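Local coordinates for protein endo-1,4-b-d-mannanase (PDB 1QNR) that hydrolyses internal beta-1,4-mannosidic linkages of mannan polysaccharides as a fungal glycoside hydrolase of family 5, at residues F31-A36 against G68-Q73; I108-N113 against A150-Y155. One frame throughout, in Å; residues are numbered along the deposited sequence.

Contact 1: F31-A36 against G68-Q73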
ATOM      1  N   PHE A  31      -4.385 -13.670  -0.610  1.00 10.05           N
ATOM      2  CA  PHE A  31      -5.392 -14.616  -0.094  1.00 11.82           C
ATOM      3  C   PHE A  31      -5.618 -15.766  -1.089  1.00 14.20           C
ATOM      4  O   PHE A  31      -6.537 -16.579  -0.899  1.00 17.67           O
ATOM      5  CB  PHE A  31      -6.722 -13.829   0.151  1.00 11.87           C
ATOM      6  CG  PHE A  31      -6.557 -12.557   0.975  1.00 10.20           C
ATOM      7  CD1 PHE A  31      -5.688 -12.556   2.088  1.00 10.14           C
ATOM      8  CD2 PHE A  31      -7.354 -11.445   0.704  1.00  8.82           C
ATOM      9  CE1 PHE A  31      -5.566 -11.346   2.843  1.00  9.48           C
ATOM     10  CE2 PHE A  31      -7.272 -10.310   1.495  1.00  9.16           C
ATOM     11  CZ  PHE A  31      -6.339 -10.228   2.532  1.00  8.35           C
ATOM     12  N   LEU A  32      -4.827 -15.839  -2.135  1.00 12.78           N
ATOM     13  CA  LEU A  32      -4.918 -16.983  -3.086  1.00 14.05           C
ATOM     14  C   LEU A  32      -4.438 -18.261  -2.384  1.00 15.52           C
ATOM     15  O   LEU A  32      -3.317 -18.297  -1.845  1.00 16.89           O
ATOM     16  CB  LEU A  32      -4.053 -16.671  -4.318  1.00 11.85           C
ATOM     17  CG  LEU A  32      -4.546 -15.516  -5.176  1.00 12.25           C
ATOM     18  CD1 LEU A  32      -3.494 -15.162  -6.252  1.00 13.09           C
ATOM     19  CD2 LEU A  32      -5.899 -15.759  -5.869  1.00 15.19           C
ATOM     20  N   THR A  33      -5.172 -19.371  -2.530  1.00 18.32           N
ATOM     21  CA  THR A  33      -4.748 -20.612  -1.860  1.00 22.03           C
ATOM     22  C   THR A  33      -4.093 -21.595  -2.825  1.00 22.74           C
ATOM     23  O   THR A  33      -3.398 -22.535  -2.373  1.00 25.87           O
ATOM     24  CB  THR A  33      -5.906 -21.374  -1.203  1.00 25.92           C
ATOM     25  OG1 THR A  33      -6.926 -21.700  -2.152  1.00 28.58           O
ATOM     26  CG2 THR A  33      -6.425 -20.580  -0.003  1.00 27.11           C
ATOM     27  N   ASN A  34      -4.257 -21.419  -4.135  1.00 18.96           N
ATOM     28  CA  ASN A  34      -3.596 -22.295  -5.091  1.00 17.69           C
ATOM     29  C   ASN A  34      -2.276 -21.620  -5.512  1.00 17.59           C
ATOM     30  O   ASN A  34      -2.330 -20.529  -6.135  1.00 15.29           O
ATOM     31  CB  ASN A  34      -4.587 -22.495  -6.258  1.00 20.37           C
ATOM     32  CG  ASN A  34      -4.015 -23.473  -7.259  1.00 24.34           C
ATOM     33  OD1 ASN A  34      -2.854 -23.850  -7.242  1.00 24.91           O
ATOM     34  ND2 ASN A  34      -4.886 -23.988  -8.130  1.00 28.45           N
ATOM     35  N   HIS A  35      -1.118 -22.211  -5.255  1.00 19.53           N
ATOM     36  CA  HIS A  35       0.181 -21.633  -5.660  1.00 19.65           C
ATOM     37  C   HIS A  35       0.267 -21.363  -7.123  1.00 17.25           C
ATOM     38  O   HIS A  35       0.929 -20.369  -7.563  1.00 17.59           O
ATOM     39  CB  HIS A  35       1.300 -22.690  -5.345  1.00 24.49           C
ATOM     40  CG  HIS A  35       1.462 -22.810  -3.846  1.00 28.79           C
ATOM     41  ND1 HIS A  35       2.309 -23.766  -3.314  1.00 30.92           N
ATOM     42  CD2 HIS A  35       0.909 -22.135  -2.815  1.00 29.17           C
ATOM     43  CE1 HIS A  35       2.257 -23.657  -1.989  1.00 31.18           C
ATOM     44  NE2 HIS A  35       1.419 -22.687  -1.640  1.00 29.48           N
ATOM     45  N   ALA A  36      -0.374 -22.127  -7.980  1.00 15.87           N
ATOM     46  CA  ALA A  36      -0.304 -21.916  -9.415  1.00 14.48           C
ATOM     47  C   ALA A  36      -0.910 -20.556  -9.784  1.00 13.96           C
ATOM     48  O   ALA A  36      -0.480 -19.989 -10.764  1.00 13.49           O
ATOM     49  CB  ALA A  36      -1.012 -23.024 -10.229  1.00 16.51           C
ATOM     50  N   GLY A  68     -11.377 -23.969   6.194  1.00 24.22           N
ATOM     51  CA  GLY A  68     -10.721 -23.824   4.912  1.00 22.65           C
ATOM     52  C   GLY A  68     -10.516 -22.365   4.487  1.00 19.06           C
ATOM     53  O   GLY A  68      -9.657 -22.022   3.638  1.00 20.20           O
ATOM     54  N   GLN A  69     -11.273 -21.460   5.080  1.00 17.65           N
ATOM     55  CA  GLN A  69     -11.215 -20.034   4.774  1.00 17.03           C
ATOM     56  C   GLN A  69      -9.937 -19.376   5.344  1.00 15.48           C
ATOM     57  O   GLN A  69      -9.525 -19.810   6.442  1.00 16.41           O
ATOM     58  CB  GLN A  69     -12.461 -19.365   5.377  1.00 23.16           C
ATOM     59  CG  GLN A  69     -13.731 -19.939   4.714  1.00 26.60           C
ATOM     60  CD  GLN A  69     -13.767 -19.369   3.320  1.00 30.19           C
ATOM     61  OE1 GLN A  69     -13.531 -18.171   3.161  1.00 33.57           O
ATOM     62  NE2 GLN A  69     -13.987 -20.199   2.322  1.00 32.90           N
ATOM     63  N   ILE A  70      -9.376 -18.433   4.639  1.00 14.76           N
ATOM     64  CA  ILE A  70      -8.132 -17.781   5.116  1.00 14.00           C
ATOM     65  C   ILE A  70      -8.450 -16.744   6.200  1.00 12.19           C
ATOM     66  O   ILE A  70      -9.434 -15.970   6.111  1.00 14.88           O
ATOM     67  CB  ILE A  70      -7.472 -17.068   3.910  1.00 14.68           C
ATOM     68  CG1 ILE A  70      -7.131 -18.072   2.786  1.00 18.12           C
ATOM     69  CG2 ILE A  70      -6.192 -16.324   4.329  1.00 14.44           C
ATOM     70  CD1 ILE A  70      -6.426 -19.287   3.277  1.00 20.48           C
ATOM     71  N   TRP A  71      -7.584 -16.717   7.218  1.00 10.51           N
ATOM     72  CA  TRP A  71      -7.582 -15.673   8.247  1.00 10.16           C
ATOM     73  C   TRP A  71      -6.177 -15.503   8.814  1.00 10.24           C
ATOM     74  O   TRP A  71      -5.508 -16.551   8.980  1.00 10.78           O
ATOM     75  CB  TRP A  71      -8.632 -15.966   9.374  1.00 12.04           C
ATOM     76  CG  TRP A  71      -8.407 -17.237  10.145  1.00 11.40           C
ATOM     77  CD1 TRP A  71      -8.669 -18.508   9.679  1.00 13.29           C
ATOM     78  CD2 TRP A  71      -7.914 -17.389  11.485  1.00 12.63           C
ATOM     79  NE1 TRP A  71      -8.380 -19.417  10.679  1.00 14.23           N
ATOM     80  CE2 TRP A  71      -7.884 -18.776  11.793  1.00 13.39           C
ATOM     81  CE3 TRP A  71      -7.433 -16.466  12.457  1.00 11.49           C
ATOM     82  CZ2 TRP A  71      -7.438 -19.221  13.033  1.00 15.02           C
ATOM     83  CZ3 TRP A  71      -6.980 -16.917  13.705  1.00 14.48           C
ATOM     84  CH2 TRP A  71      -6.997 -18.299  13.977  1.00 14.83           C
ATOM     85  N   PHE A  72      -5.708 -14.236   9.053  1.00  9.10           N
ATOM     86  CA  PHE A  72      -4.349 -14.083   9.596  1.00  9.33           C
ATOM     87  C   PHE A  72      -4.425 -13.816  11.117  1.00  9.81           C
ATOM     88  O   PHE A  72      -3.441 -14.162  11.802  1.00 10.18           O
ATOM     89  CB  PHE A  72      -3.609 -12.954   8.896  1.00  9.57           C
ATOM     90  CG  PHE A  72      -3.303 -13.166   7.389  1.00  8.38           C
ATOM     91  CD1 PHE A  72      -3.416 -14.420   6.782  1.00  9.02           C
ATOM     92  CD2 PHE A  72      -2.873 -12.092   6.617  1.00  9.49           C
ATOM     93  CE1 PHE A  72      -3.122 -14.556   5.404  1.00  8.05           C
ATOM     94  CE2 PHE A  72      -2.575 -12.213   5.251  1.00  8.57           C
ATOM     95  CZ  PHE A  72      -2.704 -13.470   4.672  1.00  7.98           C
ATOM     96  N   GLN A  73      -5.467 -13.189  11.649  1.00  8.55           N
ATOM     97  CA  GLN A  73      -5.511 -12.875  13.098  1.00  9.58           C
ATOM     98  C   GLN A  73      -6.972 -12.839  13.567  1.00  9.49           C
ATOM     99  O   GLN A  73      -7.822 -12.234  12.860  1.00 10.21           O
ATOM    100  CB  GLN A  73      -4.814 -11.489  13.284  1.00  7.88           C
ATOM    101  CG  GLN A  73      -4.823 -11.034  14.770  1.00 10.19           C
ATOM    102  CD  GLN A  73      -4.048  -9.777  15.012  1.00  9.21           C
ATOM    103  OE1 GLN A  73      -3.241  -9.616  15.957  1.00 10.62           O
ATOM    104  NE2 GLN A  73      -4.253  -8.684  14.202  1.00  9.83           N
TER
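Phe31 and Ile70 mark the closest approach of the two backbones, their CA atoms 6.7 Å apart, where the turn that leads into helix 35-47 passes the irregular chain that runs into strand 73-74. Phe31 divides its contacts between two partners. Its ring presents an edge to the face of Phe72 in an offset edge-to-face pair, with the centroids 5.8 Å apart and the planes inclined at 62°. The touching atoms are Phe31 CE1 and Phe72 CE2, 3.9 Å apart, and Phe72 CZ sits beside the same corner of the Phe31 ring. On Phe31, CG lies anti to the carbonyl carbon (chi1 -51°), which swings the ring out toward Phe72 although the CB itself does not point there. Ile70 fills the ground between this pair and Thr33: its CG2 lies 4.4 Å from Phe31 CD1, and its CG1 rests against the carbonyl O of Phe31. Thr33 meets it with the methyl alone, CG2 to Ile70 CD1 at 3.5 Å, the two side chains running alongside one another and pointing opposite ways. Just beyond, Asn34 caps the helix, its OD1 accepting from Ala36 N at 3.1 Å, with the donor 50° out of the carbonyl plane. Tyr117 also meets the Phe31 ring, while Thr91 of helix 90-102 touches both Ile70 and Phe72. The contact runs from the buried Phe72 to the exposed Thr33; its side-chain packing is apolar, one carbonyl O being touched by a methylene, so van der Waals packing and the aromatic pair join these loops, without directional polar bonds between them.

Contact 2: I108-N113 against A150-Y155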
ATOM      1  N   ILE A 108       3.861  -3.903   1.876  1.00  6.65           N
ATOM      2  CA  ILE A 108       2.932  -4.674   2.712  1.00  7.30           C
ATOM      3  C   ILE A 108       2.430  -3.885   3.928  1.00  7.40           C
ATOM      4  O   ILE A 108       3.183  -3.637   4.902  1.00  7.36           O
ATOM      5  CB  ILE A 108       3.639  -5.986   3.221  1.00  6.80           C
ATOM      6  CG1 ILE A 108       4.173  -6.827   2.048  1.00  8.43           C
ATOM      7  CG2 ILE A 108       2.638  -6.814   4.070  1.00  7.68           C
ATOM      8  CD1 ILE A 108       4.850  -8.148   2.445  1.00 10.02           C
ATOM      9  N   PRO A 109       1.160  -3.431   3.891  1.00  7.62           N
ATOM     10  CA  PRO A 109       0.548  -2.744   5.048  1.00  6.92           C
ATOM     11  C   PRO A 109       0.030  -3.737   6.084  1.00  7.58           C
ATOM     12  O   PRO A 109      -0.451  -4.837   5.766  1.00  8.71           O
ATOM     13  CB  PRO A 109      -0.643  -1.914   4.418  1.00  8.27           C
ATOM     14  CG  PRO A 109      -1.006  -2.781   3.215  1.00  8.73           C
ATOM     15  CD  PRO A 109       0.312  -3.329   2.673  1.00  8.37           C
ATOM     16  N   PHE A 110       0.050  -3.315   7.392  1.00  6.04           N
ATOM     17  CA  PHE A 110      -0.287  -4.178   8.523  1.00  6.41           C
ATOM     18  C   PHE A 110      -1.726  -4.141   9.022  1.00  7.21           C
ATOM     19  O   PHE A 110      -2.092  -5.096   9.734  1.00  7.64           O
ATOM     20  CB  PHE A 110       0.642  -3.874   9.744  1.00  7.98           C
ATOM     21  CG  PHE A 110       2.127  -3.955   9.467  1.00  7.73           C
ATOM     22  CD1 PHE A 110       2.706  -5.175   9.075  1.00  9.83           C
ATOM     23  CD2 PHE A 110       2.934  -2.829   9.636  1.00  7.96           C
ATOM     24  CE1 PHE A 110       4.075  -5.256   8.864  1.00  9.53           C
ATOM     25  CE2 PHE A 110       4.319  -2.929   9.396  1.00  7.77           C
ATOM     26  CZ  PHE A 110       4.900  -4.138   9.025  1.00  9.47           C
ATOM     27  N   VAL A 111      -2.488  -3.108   8.678  1.00  7.88           N
ATOM     28  CA  VAL A 111      -3.902  -2.985   9.136  1.00  6.86           C
ATOM     29  C   VAL A 111      -4.628  -2.127   8.077  1.00  7.53           C
ATOM     30  O   VAL A 111      -4.015  -1.300   7.371  1.00  7.52           O
ATOM     31  CB  VAL A 111      -3.991  -2.337  10.544  1.00  8.15           C
ATOM     32  CG1 VAL A 111      -3.510  -0.887  10.550  1.00  8.57           C
ATOM     33  CG2 VAL A 111      -5.396  -2.480  11.164  1.00  8.93           C
ATOM     34  N   ASN A 112      -5.953  -2.291   8.020  1.00  7.31           N
ATOM     35  CA  ASN A 112      -6.790  -1.433   7.137  1.00  7.76           C
ATOM     36  C   ASN A 112      -7.482  -0.332   7.986  1.00  7.11           C
ATOM     37  O   ASN A 112      -8.019  -0.653   9.072  1.00  8.67           O
ATOM     38  CB  ASN A 112      -7.892  -2.291   6.500  1.00  6.52           C
ATOM     39  CG  ASN A 112      -8.428  -1.653   5.201  1.00  6.66           C
ATOM     40  OD1 ASN A 112      -8.110  -0.527   4.810  1.00  8.86           O
ATOM     41  ND2 ASN A 112      -9.229  -2.424   4.459  1.00  9.16           N
ATOM     42  N   ASN A 113      -7.514   0.916   7.442  1.00  6.87           N
ATOM     43  CA  ASN A 113      -8.364   1.922   8.104  1.00  7.71           C
ATOM     44  C   ASN A 113      -9.829   1.492   7.984  1.00  8.51           C
ATOM     45  O   ASN A 113     -10.638   1.663   8.921  1.00  9.73           O
ATOM     46  CB  ASN A 113      -8.180   3.287   7.415  1.00  8.19           C
ATOM     47  CG  ASN A 113      -8.942   4.394   8.135  1.00  8.87           C
ATOM     48  OD1 ASN A 113      -8.506   4.793   9.230  1.00  9.63           O
ATOM     49  ND2 ASN A 113     -10.005   4.956   7.562  1.00 10.06           N
ATOM     50  N   ALA A 150       4.898 -10.346  14.332  1.00  9.32           N
ATOM     51  CA  ALA A 150       4.731 -11.683  13.683  1.00 11.81           C
ATOM     52  C   ALA A 150       4.921 -11.603  12.181  1.00 12.65           C
ATOM     53  O   ALA A 150       5.440 -12.583  11.605  1.00 14.87           O
ATOM     54  CB  ALA A 150       3.336 -12.212  14.021  1.00 12.22           C
ATOM     55  N   VAL A 151       4.536 -10.474  11.526  1.00 10.54           N
ATOM     56  CA  VAL A 151       4.748 -10.411  10.073  1.00  9.73           C
ATOM     57  C   VAL A 151       6.161 -10.016   9.728  1.00  8.98           C
ATOM     58  O   VAL A 151       6.875 -10.719   8.950  1.00 10.37           O
ATOM     59  CB  VAL A 151       3.759  -9.378   9.453  1.00  8.87           C
ATOM     60  CG1 VAL A 151       4.047  -9.152   7.932  1.00  9.97           C
ATOM     61  CG2 VAL A 151       2.291  -9.878   9.623  1.00 10.71           C
ATOM     62  N   VAL A 152       6.704  -8.966  10.375  1.00  9.27           N
ATOM     63  CA  VAL A 152       8.053  -8.471  10.077  1.00  9.02           C
ATOM     64  C   VAL A 152       9.097  -9.559  10.328  1.00 11.31           C
ATOM     65  O   VAL A 152      10.031  -9.725   9.493  1.00 11.24           O
ATOM     66  CB  VAL A 152       8.429  -7.193  10.833  1.00  9.55           C
ATOM     67  CG1 VAL A 152       9.898  -6.843  10.645  1.00 10.16           C
ATOM     68  CG2 VAL A 152       7.553  -6.012  10.387  1.00 10.24           C
ATOM     69  N   SER A 153       8.962 -10.316  11.461  1.00 11.45           N
ATOM     70  CA  SER A 153      10.021 -11.306  11.738  1.00 11.30           C
ATOM     71  C   SER A 153      10.035 -12.409  10.711  1.00 12.37           C
ATOM     72  O   SER A 153      11.153 -13.053  10.595  1.00 14.61           O
ATOM     73  CB  SER A 153       9.849 -11.849  13.152  1.00 15.10           C
ATOM     74  OG  SER A 153       8.633 -12.545  13.271  1.00 15.68           O
ATOM     75  N   ARG A 154       8.976 -12.673   9.949  1.00 11.71           N
ATOM     76  CA  ARG A 154       9.051 -13.717   8.931  1.00 12.03           C
ATOM     77  C   ARG A 154       9.926 -13.353   7.764  1.00 11.42           C
ATOM     78  O   ARG A 154      10.517 -14.262   7.082  1.00 14.27           O
ATOM     79  CB  ARG A 154       7.623 -14.070   8.340  1.00 14.81           C
ATOM     80  CG  ARG A 154       6.770 -14.705   9.415  1.00 14.72           C
ATOM     81  CD  ARG A 154       5.335 -15.008   8.930  1.00 12.99           C
ATOM     82  NE  ARG A 154       5.176 -16.384   8.376  1.00 12.04           N
ATOM     83  CZ  ARG A 154       5.031 -17.460   9.140  1.00 13.23           C
ATOM     84  NH1 ARG A 154       4.981 -17.357  10.490  1.00 14.19           N
ATOM     85  NH2 ARG A 154       4.927 -18.681   8.603  1.00 13.82           N
ATOM     86  N   TYR A 155       9.936 -12.047   7.359  1.00  9.88           N
ATOM     87  CA  TYR A 155      10.534 -11.665   6.069  1.00  9.60           C
ATOM     88  C   TYR A 155      11.618 -10.608   6.256  1.00  8.18           C
ATOM     89  O   TYR A 155      12.072  -9.994   5.275  1.00  8.90           O
ATOM     90  CB  TYR A 155       9.462 -11.123   5.093  1.00 10.88           C
ATOM     91  CG  TYR A 155       8.172 -11.951   5.102  1.00  9.94           C
ATOM     92  CD1 TYR A 155       8.197 -13.293   4.744  1.00  9.18           C
ATOM     93  CD2 TYR A 155       6.943 -11.367   5.408  1.00 11.12           C
ATOM     94  CE1 TYR A 155       7.043 -14.099   4.798  1.00 10.17           C
ATOM     95  CE2 TYR A 155       5.798 -12.170   5.436  1.00 12.30           C
ATOM     96  CZ  TYR A 155       5.833 -13.492   5.103  1.00 11.59           C
ATOM     97  OH  TYR A 155       4.643 -14.214   5.128  1.00 12.33           O
TER
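Just past the C-terminal end of barrel strand 105-109, the chain of this TIM barrel packs on helix 138-155, which leads on to the next barrel strand, 161-165. Phe110, the first residue beyond the strand, reaches over to the helix with one corner of its ring. Its CZ lies 3.5 Å from Val152 CG2, a close methyl contact approached obliquely to the ring, and its CE1 is 4.0 Å from Val151 CG1, which sits at the edge near the ring plane. Two consecutive helix residues therefore hold adjacent atoms of the same ring. They offer different branches: in Val151 the touching CG1 is anti to the backbone N (chi1 174°), whereas in Val152 it is CG2, the methyl anti to the carbonyl carbon. Phe110 crosses both valines at a slant. Arg154 N bonds Val151 O at 3.0 Å and Tyr155 N bonds Val152 O at 3.2 Å, both i to i-3 bonds. Earlier in the same helix Tyr144 and Val148 also touch Phe110, so that its ring meets about two turns of one helix surface. Val152 and Tyr155 reach Trp164 of strand 161-165, and Tyr155 additionally touches Leu92 and Val96 of helix 90-102. Arg154 NE forms a salt bridge with Asp93 OD1 and Tyr155 OH a hydrogen bond with the same atom, joining this part of helix 138-155 to helix 90-102. All three touching residues are buried, and such apolar packing at the C-terminal end of a parallel strand against a surrounding helix is in keeping with the beta/alpha-barrel.

Contact 1 closes along the chain before contact 2 opens, and both belong to the glycoside hydrolase family 5 catalytic domain. Their centres are 16 Å apart and their nearest atoms about 6 Å, so they do not touch. Contact 2 is the more central, a packing of the end of a barrel strand on a helix, whereas contact 1 joins loops farther out, about 19 Å from the centre of the chain. Two helices nevertheless connect them: helix 138-155, which supplies one half of contact 2, sends Tyr147 against Phe72 and Gln73, and helix 90-102 touches residues of both. The loops of contact 1 thus pack on helices that also surround the barrel.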